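Local coordinates for protein dihydrodipicolinate synthase (Agrobacterium tumefaciens, PDB 3B4U) that probably catalyses the condensation of pyruvate with aspartate semialdehyde in lysine biosynthesis, as a TIM-barrel lyase of the dihydrodipicolinate synthase family, at residues 78-83 against 103-108; 99-104 against 135-140. All coordinates share one frame; numbering follows the deposited sequence.

Contact 1 (78-83 against 103-108); sequences GVLVDS and LLAPPS. With MG (magnesium ion), chain C.
D82 and S108 meet where two neighbouring parallel strands of the TIM barrel, 75-79 and 101-104, run out into loops at their C-terminal ends. S108 N donates to D82 OD1 at 2.8 Å, arriving from above the carboxylate plane, 43° out of it. The other oxygen, D82 OD2, binds the magnesium ion at 2.1 Å, so one carboxylate is held through both its oxygens. Waters 1, 4 and 5 also coordinate the metal, and OD2 of D82 from the second subunit supplies a further ligand, which places the ion between the two chains. In D82, CG is anti to the carbonyl carbon (chi1 -51°), which swings the carboxylate across to S108 N and the metal, while P107 CB packs against D82 O at 3.5 Å.

Further back, two bonds join the strand ends. V79 N donates to L103 O, and A105 N to V79 O at 2.9 Å with a C=O...N angle of 178°. V79 and L104 share the sheet face turned to the helices: V79 CG1 lies 3.6 Å from L104 CD1, and helices 84-96 and 115-129 pack on this pair. L80, already in the loop, turns CD2 onto A105 CB. Where the loops bow apart around V81 and P106, before closing again at D82 and P107, water 2 lies within hydrogen-bonding distance of V81 O and A105 O, and water 3 sits 2.7 Å from P106 O.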
# COMPACT_ATOMS: atom_id res chain seq x y z
N GLY B 78 14.36 -0.66 2.56
CA GLY B 78 12.96 -1.02 2.76
C GLY B 78 12.25 -1.23 1.45
O GLY B 78 12.46 -0.49 0.50
N VAL B 79 11.40 -2.24 1.42
CA VAL B 79 10.54 -2.58 0.28
C VAL B 79 9.15 -2.74 0.87
O VAL B 79 8.92 -3.59 1.71
CB VAL B 79 11.02 -3.85 -0.45
CG1 VAL B 79 10.04 -4.25 -1.53
CG2 VAL B 79 12.41 -3.59 -1.09
N LEU B 80 8.25 -1.86 0.45
CA LEU B 80 6.96 -1.59 1.08
C LEU B 80 5.85 -1.60 0.07
O LEU B 80 4.97 -0.76 0.09
CB LEU B 80 6.99 -0.24 1.80
CG LEU B 80 8.13 0.02 2.79
CD1 LEU B 80 8.01 1.43 3.39
CD2 LEU B 80 8.16 -1.03 3.93
N VAL B 81 5.89 -2.53 -0.87
CA VAL B 81 4.95 -2.58 -2.01
C VAL B 81 4.01 -3.78 -1.92
O VAL B 81 4.09 -4.63 -1.01
CB VAL B 81 5.69 -2.54 -3.35
CG1 VAL B 81 6.44 -1.21 -3.46
CG2 VAL B 81 6.62 -3.73 -3.47
N ASP B 82 3.07 -3.84 -2.86
CA ASP B 82 1.97 -4.78 -2.72
C ASP B 82 1.96 -5.89 -3.75
O ASP B 82 1.20 -6.84 -3.61
CB ASP B 82 0.64 -4.04 -2.71
CG ASP B 82 0.68 -2.91 -1.70
OD1 ASP B 82 1.15 -3.17 -0.57
OD2 ASP B 82 0.28 -1.78 -2.05
N SER B 83 2.79 -5.80 -4.78
CA SER B 83 2.82 -6.81 -5.82
C SER B 83 4.10 -7.61 -5.71
O SER B 83 5.17 -7.11 -5.30
CB SER B 83 2.73 -6.17 -7.21
OG SER B 83 3.86 -5.36 -7.48
N LEU B 103 14.58 -4.92 3.95
CA LEU B 103 13.53 -4.89 4.96
C LEU B 103 12.23 -4.98 4.20
O LEU B 103 11.80 -4.00 3.60
CB LEU B 103 13.63 -3.62 5.79
CG LEU B 103 12.51 -3.46 6.82
CD1 LEU B 103 12.56 -4.56 7.88
CD2 LEU B 103 12.59 -2.07 7.48
N LEU B 104 11.64 -6.17 4.17
CA LEU B 104 10.51 -6.46 3.31
C LEU B 104 9.22 -6.53 4.08
O LEU B 104 8.98 -7.44 4.88
CB LEU B 104 10.76 -7.78 2.58
CG LEU B 104 9.70 -8.20 1.57
CD1 LEU B 104 9.55 -7.21 0.41
CD2 LEU B 104 10.01 -9.61 1.05
N ALA B 105 8.34 -5.58 3.80
CA ALA B 105 7.00 -5.61 4.35
C ALA B 105 6.14 -6.60 3.58
O ALA B 105 6.32 -6.78 2.39
CB ALA B 105 6.35 -4.22 4.32
N PRO B 106 5.16 -7.21 4.25
CA PRO B 106 4.11 -7.91 3.50
C PRO B 106 3.30 -6.87 2.71
O PRO B 106 3.33 -5.69 3.02
CB PRO B 106 3.25 -8.53 4.60
CG PRO B 106 3.38 -7.54 5.72
CD PRO B 106 4.82 -7.09 5.69
N PRO B 107 2.57 -7.33 1.70
CA PRO B 107 1.70 -6.45 0.96
C PRO B 107 0.62 -5.87 1.90
O PRO B 107 0.17 -6.55 2.82
CB PRO B 107 1.14 -7.38 -0.11
CG PRO B 107 1.15 -8.75 0.53
CD PRO B 107 2.41 -8.74 1.30
N SER B 108 0.19 -4.64 1.64
CA SER B 108 -0.56 -3.84 2.61
C SER B 108 -1.77 -3.14 2.01
O SER B 108 -2.24 -2.14 2.57
CB SER B 108 0.40 -2.85 3.30
OG SER B 108 0.95 -1.89 2.42
MG MG C . 0.79 0.11 -1.23
O HOH W 1 2.21 -0.79 -0.07
O HOH W 2 6.68 -5.25 -0.04
O HOH W 3 3.49 -3.24 1.84
O HOH W 4 -0.44 -0.03 0.44
O HOH W 5 2.04 0.23 -2.90

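Contact 2 (99-104 against 135-140); sequences ARNILL and DILVYN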
# COMPACT_ATOMS: atom_id res chain seq x y z
N ALA B 99 23.49 -4.49 -1.13
CA ALA B 99 22.86 -4.10 0.12
C ALA B 99 23.01 -5.19 1.14
O ALA B 99 22.96 -6.38 0.83
CB ALA B 99 21.39 -3.77 -0.10
N ARG B 100 23.15 -4.78 2.40
CA ARG B 100 23.27 -5.73 3.50
C ARG B 100 22.03 -6.61 3.62
O ARG B 100 22.12 -7.82 3.87
CB ARG B 100 23.47 -4.97 4.82
CG ARG B 100 23.98 -5.87 5.91
CD ARG B 100 23.77 -5.35 7.30
NE ARG B 100 24.43 -6.20 8.32
CZ ARG B 100 24.01 -7.39 8.77
NH1 ARG B 100 22.89 -7.94 8.38
NH2 ARG B 100 24.74 -8.04 9.67
N ASN B 101 20.87 -5.97 3.49
CA ASN B 101 19.60 -6.64 3.69
C ASN B 101 18.53 -5.89 2.94
O ASN B 101 18.67 -4.70 2.61
CB ASN B 101 19.15 -6.61 5.20
CG ASN B 101 19.99 -7.45 6.11
OD1 ASN B 101 19.79 -8.69 6.21
ND2 ASN B 101 20.89 -6.82 6.78
N ILE B 102 17.42 -6.60 2.71
CA ILE B 102 16.14 -5.99 2.40
C ILE B 102 15.27 -6.02 3.65
O ILE B 102 15.21 -7.04 4.32
CB ILE B 102 15.42 -6.80 1.29
CG1 ILE B 102 16.32 -7.01 0.06
CG2 ILE B 102 14.09 -6.11 0.90
CD1 ILE B 102 16.85 -5.74 -0.56
N LEU B 103 14.58 -4.92 3.95
CA LEU B 103 13.53 -4.89 4.96
C LEU B 103 12.23 -4.98 4.20
O LEU B 103 11.80 -4.00 3.60
CB LEU B 103 13.63 -3.62 5.79
CG LEU B 103 12.51 -3.46 6.82
CD1 LEU B 103 12.56 -4.56 7.88
CD2 LEU B 103 12.59 -2.07 7.48
N LEU B 104 11.64 -6.17 4.17
CA LEU B 104 10.51 -6.46 3.31
C LEU B 104 9.22 -6.53 4.08
O LEU B 104 8.98 -7.44 4.88
CB LEU B 104 10.76 -7.78 2.58
CG LEU B 104 9.70 -8.20 1.57
CD1 LEU B 104 9.55 -7.21 0.41
CD2 LEU B 104 10.01 -9.61 1.05
N ASP B 135 19.21 -12.60 2.65
CA ASP B 135 19.30 -11.47 3.60
C ASP B 135 18.05 -10.64 3.68
O ASP B 135 18.11 -9.43 3.83
CB ASP B 135 20.57 -10.66 3.31
CG ASP B 135 21.83 -11.51 3.44
OD1 ASP B 135 21.83 -12.39 4.32
OD2 ASP B 135 22.79 -11.29 2.69
N ILE B 136 16.91 -11.31 3.62
CA ILE B 136 15.61 -10.66 3.76
C ILE B 136 15.20 -10.64 5.23
O ILE B 136 15.14 -11.70 5.88
CB ILE B 136 14.53 -11.40 2.97
CG1 ILE B 136 14.93 -11.64 1.51
CG2 ILE B 136 13.21 -10.66 3.06
CD1 ILE B 136 15.17 -10.47 0.75
N LEU B 137 14.92 -9.44 5.72
CA LEU B 137 14.35 -9.22 7.04
C LEU B 137 12.88 -8.94 6.84
O LEU B 137 12.50 -7.95 6.21
CB LEU B 137 14.99 -8.00 7.70
CG LEU B 137 16.52 -8.05 7.78
CD1 LEU B 137 17.06 -6.68 8.23
CD2 LEU B 137 16.99 -9.17 8.69
N VAL B 138 11.98 -9.81 7.33
CA VAL B 138 10.56 -9.57 7.13
C VAL B 138 10.06 -8.59 8.19
O VAL B 138 10.45 -8.64 9.36
CB VAL B 138 9.77 -10.90 7.09
CG1 VAL B 138 10.20 -11.70 5.87
CG2 VAL B 138 9.88 -11.70 8.36
N TYR B 139 9.18 -7.70 7.76
CA TYR B 139 8.83 -6.51 8.57
C TYR B 139 7.44 -6.66 9.17
O TYR B 139 6.44 -6.64 8.47
CB TYR B 139 8.91 -5.28 7.66
CG TYR B 139 8.89 -3.92 8.31
CD1 TYR B 139 9.05 -3.71 9.68
CD2 TYR B 139 8.76 -2.80 7.50
CE1 TYR B 139 9.07 -2.41 10.21
CE2 TYR B 139 8.82 -1.52 8.01
CZ TYR B 139 8.99 -1.34 9.36
OH TYR B 139 8.99 -0.05 9.85
N ASN B 140 7.42 -6.82 10.49
CA ASN B 140 6.19 -6.97 11.25
C ASN B 140 5.82 -5.65 11.92
O ASN B 140 6.32 -5.33 13.00
CB ASN B 140 6.36 -8.07 12.31
CG ASN B 140 5.08 -8.38 13.03
OD1 ASN B 140 4.06 -8.54 12.40
ND2 ASN B 140 5.13 -8.49 14.36
O HOH W 6 24.41 -9.17 4.13
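Over one face of the Y139 ring lies the CD2 methyl of L103, a CH-pi contact 3.9 Å from the ring centroid and 15° off its normal, shifted toward the rim on the CD2-CE2 side. The other methyl, L103 CD1, reaches the root of the ring at Y139 CB, 3.7 Å away. In Y139, CG anti to the backbone N (chi1 -167°) brings the ring across the L103 side chain, face on to CD2; the hydroxyl at the far end is hydrogen-bonded to T46, and Y109 of the second subunit packs on the tyrosine. Nearer the start of the strands, L137 CD1 packs on N101 CB.

These side chains sit on adjacent parallel strands, 101-104 and 136-140, of the TIM barrel, joined by a beta-alpha-beta crossover through helix 115-129. I102 N donates to D135 O, L137 N to I102 O at 2.8 Å, L104 N to L137 O and Y139 N to L104 O. The last is the most bent at the carbonyl, where the donor stands 45° above the plane. L103, L137 and Y139 project into the barrel, whereas I102, L104 and I136 face the surrounding helices. There I102 and I136 run abreast in the same direction, with I102 CG1 3.7 Å from I136 CD1; the CG2 branch of I136 turns instead to L104 CB at 3.8 Å. At the N-terminal end, water 6 donates to R100 O at 2.7 Å and weakly to D135 OD2.

Contacts 1 and 2 are consecutive seams of one parallel sheet, with strand 101-104 between them; their centres lie 10 Å apart. L103 and L104 belong to both. On the helix-facing side, V79 CG2 touches I102 CG2 at 3.6 Å, and on the barrel side L80 CD2 approaches Y139 CD2 at 4.0 Å. Just past the end of strand 101-104, P106 CD lies 3.2 Å from Y139 O. The magnesium ion belongs to contact 1, about 12 Å from the side chain of L104. Contact 2 instead brings Y139 next to K169, probably the Schiff-base lysine of this family; by family resemblance, Y139, T46 and Y109 of the second subunit probably form its Tyr-Thr-Tyr proton relay.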